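Local atomic coordinates of CdiA-CT toxin, Conserved domain protein (PDB entry 4ZQU), a protein that is the toxic C-terminal domain of a contact-dependent inhibition system, probably a nuclease of the PDDEXK superfamily, held in complex with its immunity protein. Residues N52-A66 with E103-V116. Sequence-based numbering, arbitrary orientation.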
loop_
_atom_site.group_PDB
_atom_site.type_symbol
_atom_site.label_atom_id
_atom_site.label_comp_id
_atom_site.label_asym_id
_atom_site.label_seq_id
_atom_site.Cartn_x
_atom_site.Cartn_y
_atom_site.Cartn_z
ATOM N N ASN A 52 6.869 -5.563 -30.883
ATOM C CA ASN A 52 7.323 -5.130 -29.559
ATOM C C ASN A 52 6.305 -4.282 -28.787
ATOM O O ASN A 52 6.544 -3.935 -27.634
ATOM C CB ASN A 52 8.645 -4.362 -29.675
ATOM C CG ASN A 52 9.503 -4.482 -28.431
ATOM O OD1 ASN A 52 9.568 -5.542 -27.810
ATOM N ND2 ASN A 52 10.168 -3.393 -28.061
ATOM N N GLN A 53 5.174 -3.959 -29.408
ATOM C CA GLN A 53 4.168 -3.114 -28.761
ATOM C C GLN A 53 3.436 -3.846 -27.645
ATOM O O GLN A 53 3.146 -3.271 -26.596
ATOM C CB GLN A 53 3.157 -2.599 -29.780
ATOM C CG GLN A 53 3.379 -1.157 -30.185
ATOM C CD GLN A 53 2.290 -0.644 -31.099
ATOM O OE1 GLN A 53 1.810 -1.363 -31.973
ATOM N NE2 GLN A 53 1.882 0.603 -30.892
ATOM N N VAL A 54 3.124 -5.113 -27.886
ATOM C CA VAL A 54 2.492 -5.944 -26.876
ATOM C C VAL A 54 3.480 -6.245 -25.756
ATOM O O VAL A 54 3.152 -6.119 -24.575
ATOM C CB VAL A 54 1.968 -7.260 -27.479
ATOM C CG1 VAL A 54 1.533 -8.218 -26.385
ATOM C CG2 VAL A 54 0.819 -6.980 -28.436
ATOM N N TYR A 55 4.693 -6.631 -26.137
ATOM C CA TYR A 55 5.756 -6.912 -25.176
ATOM C C TYR A 55 6.018 -5.715 -24.266
ATOM O O TYR A 55 6.182 -5.875 -23.058
ATOM C CB TYR A 55 7.044 -7.313 -25.901
ATOM C CG TYR A 55 8.226 -7.505 -24.979
ATOM C CD1 TYR A 55 8.387 -8.682 -24.263
ATOM C CD2 TYR A 55 9.180 -6.507 -24.823
ATOM C CE1 TYR A 55 9.465 -8.860 -23.415
ATOM C CE2 TYR A 55 10.261 -6.677 -23.977
ATOM C CZ TYR A 55 10.398 -7.854 -23.277
ATOM O OH TYR A 55 11.473 -8.025 -22.435
ATOM N N SER A 56 6.048 -4.520 -24.851
ATOM C CA SER A 56 6.276 -3.290 -24.096
ATOM C C SER A 56 5.220 -3.062 -23.024
ATOM O O SER A 56 5.548 -2.825 -21.865
ATOM C CB SER A 56 6.312 -2.083 -25.033
ATOM O OG SER A 56 7.452 -2.119 -25.873
ATOM N N SER A 57 3.953 -3.128 -23.424
ATOM C CA SER A 57 2.842 -2.890 -22.508
ATOM C C SER A 57 2.916 -3.792 -21.284
ATOM O O SER A 57 2.709 -3.344 -20.156
ATOM C CB SER A 57 1.509 -3.101 -23.223
ATOM O OG SER A 57 0.425 -2.942 -22.323
ATOM N N ILE A 58 3.219 -5.063 -21.517
ATOM C CA ILE A 58 3.323 -6.039 -20.439
ATOM C C ILE A 58 4.588 -5.819 -19.620
ATOM O O ILE A 58 4.545 -5.807 -18.391
ATOM C CB ILE A 58 3.316 -7.478 -20.979
ATOM C CG1 ILE A 58 2.107 -7.696 -21.892
ATOM C CG2 ILE A 58 3.315 -8.471 -19.831
ATOM C CD1 ILE A 58 2.064 -9.067 -22.532
ATOM N N LYS A 59 5.711 -5.646 -20.309
ATOM C CA LYS A 59 6.980 -5.368 -19.650
ATOM C C LYS A 59 6.883 -4.119 -18.785
ATOM O O LYS A 59 7.486 -4.040 -17.715
ATOM C CB LYS A 59 8.095 -5.200 -20.680
ATOM C CG LYS A 59 9.478 -5.169 -20.073
ATOM C CD LYS A 59 10.378 -4.162 -20.758
ATOM C CE LYS A 59 11.649 -3.946 -19.954
ATOM N NZ LYS A 59 12.304 -2.654 -20.289
ATOM N N LYS A 60 6.118 -3.143 -19.262
ATOM C CA LYS A 60 5.916 -1.903 -18.532
ATOM C C LYS A 60 5.248 -2.199 -17.196
ATOM O O LYS A 60 5.586 -1.602 -16.175
ATOM C CB LYS A 60 5.076 -0.927 -19.357
ATOM C CG LYS A 60 4.631 0.318 -18.614
ATOM C CD LYS A 60 4.283 1.433 -19.587
ATOM C CE LYS A 60 2.807 1.796 -19.502
ATOM N NZ LYS A 60 2.590 3.181 -18.991
ATOM N N ASN A 61 4.309 -3.139 -17.206
ATOM C CA ASN A 61 3.641 -3.552 -15.981
ATOM C C ASN A 61 4.563 -4.375 -15.093
ATOM O O ASN A 61 4.634 -4.147 -13.888
ATOM C CB ASN A 61 2.378 -4.350 -16.299
ATOM C CG ASN A 61 1.579 -4.698 -15.054
ATOM O OD1 ASN A 61 1.937 -5.605 -14.304
ATOM N ND2 ASN A 61 0.486 -3.978 -14.832
ATOM N N ILE A 62 5.265 -5.331 -15.698
ATOM C CA ILE A 62 6.183 -6.211 -14.976
ATOM C C ILE A 62 7.222 -5.436 -14.173
ATOM O O ILE A 62 7.473 -5.743 -13.008
ATOM C CB ILE A 62 6.919 -7.160 -15.941
ATOM C CG1 ILE A 62 5.931 -8.122 -16.597
ATOM C CG2 ILE A 62 8.000 -7.941 -15.209
ATOM C CD1 ILE A 62 6.573 -9.063 -17.582
ATOM N N ASP A 63 7.818 -4.426 -14.797
ATOM C CA ASP A 63 8.851 -3.630 -14.144
ATOM C C ASP A 63 8.321 -2.949 -12.886
ATOM O O ASP A 63 9.014 -2.890 -11.874
ATOM C CB ASP A 63 9.416 -2.586 -15.109
ATOM C CG ASP A 63 10.181 -3.211 -16.261
ATOM O OD1 ASP A 63 10.792 -4.282 -16.057
ATOM O OD2 ASP A 63 10.172 -2.631 -17.370
ATOM N N VAL A 64 7.090 -2.451 -12.953
ATOM C CA VAL A 64 6.477 -1.763 -11.822
ATOM C C VAL A 64 6.214 -2.723 -10.665
ATOM O O VAL A 64 6.452 -2.390 -9.503
ATOM C CB VAL A 64 5.154 -1.085 -12.227
ATOM C CG1 VAL A 64 4.547 -0.351 -11.045
ATOM C CG2 VAL A 64 5.389 -0.126 -13.375
ATOM N N THR A 65 5.725 -3.915 -10.989
ATOM C CA THR A 65 5.478 -4.933 -9.979
ATOM C C THR A 65 6.777 -5.332 -9.292
ATOM O O THR A 65 6.817 -5.527 -8.078
ATOM C CB THR A 65 4.828 -6.194 -10.586
ATOM O OG1 THR A 65 5.778 -6.869 -11.417
ATOM C CG2 THR A 65 3.612 -5.831 -11.415
ATOM N N ALA A 66 7.841 -5.440 -10.082
ATOM C CA ALA A 66 9.127 -5.935 -9.597
ATOM C C ALA A 66 9.926 -4.863 -8.861
ATOM O O ALA A 66 10.561 -5.144 -7.847
ATOM C CB ALA A 66 9.945 -6.494 -10.757
ATOM N N GLU A 103 5.302 -12.242 -28.388
ATOM C CA GLU A 103 5.608 -11.160 -27.457
ATOM C C GLU A 103 5.096 -11.495 -26.062
ATOM O O GLU A 103 5.743 -11.184 -25.061
ATOM C CB GLU A 103 4.999 -9.839 -27.933
ATOM C CG GLU A 103 5.341 -9.468 -29.367
ATOM C CD GLU A 103 5.108 -8.000 -29.661
ATOM O OE1 GLU A 103 4.996 -7.212 -28.698
ATOM O OE2 GLU A 103 5.032 -7.634 -30.853
ATOM N N ILE A 104 3.931 -12.130 -26.003
ATOM C CA ILE A 104 3.328 -12.517 -24.734
ATOM C C ILE A 104 4.222 -13.504 -23.998
ATOM O O ILE A 104 4.543 -13.306 -22.830
ATOM C CB ILE A 104 1.932 -13.130 -24.939
ATOM C CG1 ILE A 104 0.956 -12.055 -25.430
ATOM C CG2 ILE A 104 1.424 -13.755 -23.647
ATOM C CD1 ILE A 104 -0.405 -12.584 -25.809
ATOM N N ASN A 105 4.641 -14.553 -24.694
ATOM C CA ASN A 105 5.499 -15.564 -24.092
ATOM C C ASN A 105 6.867 -15.004 -23.733
ATOM O O ASN A 105 7.512 -15.468 -22.791
ATOM C CB ASN A 105 5.644 -16.757 -25.031
ATOM C CG ASN A 105 4.385 -17.582 -25.106
ATOM O OD1 ASN A 105 3.827 -17.972 -24.081
ATOM N ND2 ASN A 105 3.916 -17.839 -26.318
ATOM N N ARG A 106 7.303 -14.003 -24.487
ATOM C CA ARG A 106 8.571 -13.337 -24.217
ATOM C C ARG A 106 8.509 -12.558 -22.912
ATOM O O ARG A 106 9.455 -12.568 -22.124
ATOM C CB ARG A 106 8.946 -12.399 -25.366
ATOM C CG ARG A 106 10.394 -12.519 -25.808
ATOM C CD ARG A 106 10.695 -11.650 -27.025
ATOM N NE ARG A 106 9.688 -11.757 -28.078
ATOM C CZ ARG A 106 9.195 -10.720 -28.749
ATOM N NH1 ARG A 106 9.608 -9.490 -28.469
ATOM N NH2 ARG A 106 8.288 -10.910 -29.699
ATOM N N ALA A 107 7.391 -11.872 -22.701
ATOM C CA ALA A 107 7.170 -11.114 -21.479
ATOM C C ALA A 107 6.989 -12.049 -20.284
ATOM O O ALA A 107 7.376 -11.721 -19.163
ATOM C CB ALA A 107 5.963 -10.207 -21.634
ATOM N N ILE A 108 6.394 -13.212 -20.529
ATOM C CA ILE A 108 6.239 -14.230 -19.497
ATOM C C ILE A 108 7.598 -14.642 -18.954
ATOM O O ILE A 108 7.804 -14.728 -17.742
ATOM C CB ILE A 108 5.510 -15.475 -20.032
ATOM C CG1 ILE A 108 4.033 -15.164 -20.286
ATOM C CG2 ILE A 108 5.647 -16.637 -19.062
ATOM C CD1 ILE A 108 3.264 -16.325 -20.885
ATOM N N GLU A 109 8.531 -14.887 -19.867
ATOM C CA GLU A 109 9.860 -15.340 -19.486
ATOM C C GLU A 109 10.676 -14.190 -18.914
ATOM O O GLU A 109 11.480 -14.387 -18.005
ATOM C CB GLU A 109 10.581 -15.966 -20.685
ATOM C CG GLU A 109 11.886 -16.665 -20.328
ATOM C CD GLU A 109 11.655 -18.029 -19.711
ATOM O OE1 GLU A 109 10.480 -18.431 -19.580
ATOM O OE2 GLU A 109 12.643 -18.704 -19.358
ATOM N N TYR A 110 10.468 -12.994 -19.453
ATOM C CA TYR A 110 11.098 -11.803 -18.901
ATOM C C TYR A 110 10.689 -11.607 -17.445
ATOM O O TYR A 110 11.539 -11.444 -16.570
ATOM C CB TYR A 110 10.736 -10.560 -19.715
ATOM C CG TYR A 110 11.186 -9.273 -19.064
ATOM C CD1 TYR A 110 12.509 -8.861 -19.140
ATOM C CD2 TYR A 110 10.290 -8.476 -18.362
ATOM C CE1 TYR A 110 12.928 -7.687 -18.540
ATOM C CE2 TYR A 110 10.698 -7.306 -17.755
ATOM C CZ TYR A 110 12.016 -6.913 -17.851
ATOM O OH TYR A 110 12.422 -5.745 -17.250
ATOM N N GLY A 111 9.383 -11.633 -17.196
ATOM C CA GLY A 111 8.852 -11.469 -15.857
ATOM C C GLY A 111 9.374 -12.508 -14.883
ATOM O O GLY A 111 9.642 -12.198 -13.723
ATOM N N LYS A 112 9.526 -13.743 -15.353
ATOM C CA LYS A 112 9.928 -14.850 -14.489
ATOM C C LYS A 112 11.336 -14.641 -13.940
ATOM O O LYS A 112 11.601 -14.903 -12.767
ATOM C CB LYS A 112 9.840 -16.182 -15.242
ATOM C CG LYS A 112 10.775 -17.273 -14.724
ATOM C CD LYS A 112 10.588 -18.598 -15.466
ATOM C CE LYS A 112 9.174 -18.748 -16.012
ATOM N NZ LYS A 112 9.041 -19.926 -16.913
ATOM N N ASN A 113 12.231 -14.156 -14.792
ATOM C CA ASN A 113 13.584 -13.829 -14.369
ATOM C C ASN A 113 13.633 -12.485 -13.643
ATOM O O ASN A 113 14.635 -12.142 -13.017
ATOM C CB ASN A 113 14.529 -13.826 -15.569
ATOM C CG ASN A 113 14.643 -15.192 -16.224
ATOM O OD1 ASN A 113 14.850 -16.202 -15.548
ATOM N ND2 ASN A 113 14.516 -15.228 -17.547
ATOM N N GLN A 114 12.539 -11.732 -13.734
ATOM C CA GLN A 114 12.370 -10.510 -12.951
ATOM C C GLN A 114 11.669 -10.816 -11.632
ATOM O O GLN A 114 11.359 -9.911 -10.859
ATOM C CB GLN A 114 11.576 -9.463 -13.734
ATOM C CG GLN A 114 12.296 -8.923 -14.949
ATOM C CD GLN A 114 13.665 -8.382 -14.614
ATOM O OE1 GLN A 114 14.684 -8.939 -15.022
ATOM N NE2 GLN A 114 13.699 -7.292 -13.857
ATOM N N GLY A 115 11.417 -12.098 -11.386
ATOM C CA GLY A 115 10.797 -12.539 -10.149
ATOM C C GLY A 115 9.294 -12.340 -10.126
ATOM O O GLY A 115 8.686 -12.268 -9.056
ATOM N N VAL A 116 8.694 -12.256 -11.309
ATOM C CA VAL A 116 7.258 -12.022 -11.431
ATOM C C VAL A 116 6.584 -13.109 -12.265
ATOM O O VAL A 116 6.972 -13.356 -13.404
ATOM C CB VAL A 116 6.966 -10.647 -12.064
ATOM C CG1 VAL A 116 5.467 -10.419 -12.178
ATOM C CG2 VAL A 116 7.615 -9.543 -11.250
#
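Two roughly parallel helices lying on the same sheet meet where Tyr55 and Glu103 of helix 53-66 and helix 98-113 touch, an alpha/beta layering in keeping with the PDDEXK nuclease fold. Their axes approach to 8.4 Å and cross at -29°. Glu103 holds the N-terminal end of helix 53-66: its extended chain brings OE1 to 2.6 Å from Tyr55 N, nearly along the C-O axis, while OE2 is met from above the carboxylate plane by Asn52 N at 2.8 Å. A carboxylate suits this place because its two oxygens can accept from the N-H of the N-cap residue Asn52 and from that of Tyr55 in the first turn, neither of which has a carbonyl one turn earlier in the helix to bond.

Next to it the tyrosines interlock as knobs into holes. Tyr55, with CG anti to the backbone N (chi1 175°), lays its ring edge against the backbone of Ala107, CD1 standing 3.7 Å from Ala107 N. The small Ala107 allows this approach and receives Ile58 CG2 at 3.6 Å from its CB. Tyr110 reaches the other way, among Lys59, Ile62 and Asp63; its OH donates a very short bond of 2.5 Å to Asp63 OD1, the carboxylate standing almost perpendicular to the ring. Gly111, with no side chain, lets Ile62 CD1 come within 3.7 Å of Gly111 CA, where a CB would be tight. After the Schellman turn at Gly115, Val116 CG2 packs on Ala66 CB at 3.9 Å.

Toward the sheet, Ile58 rests on Leu90 and Ile62 on Val118. The pairing thus joins an apolar seam to two acidic anchors, and the negative charge of Glu103 probably also complements the dipole of helix 53-66.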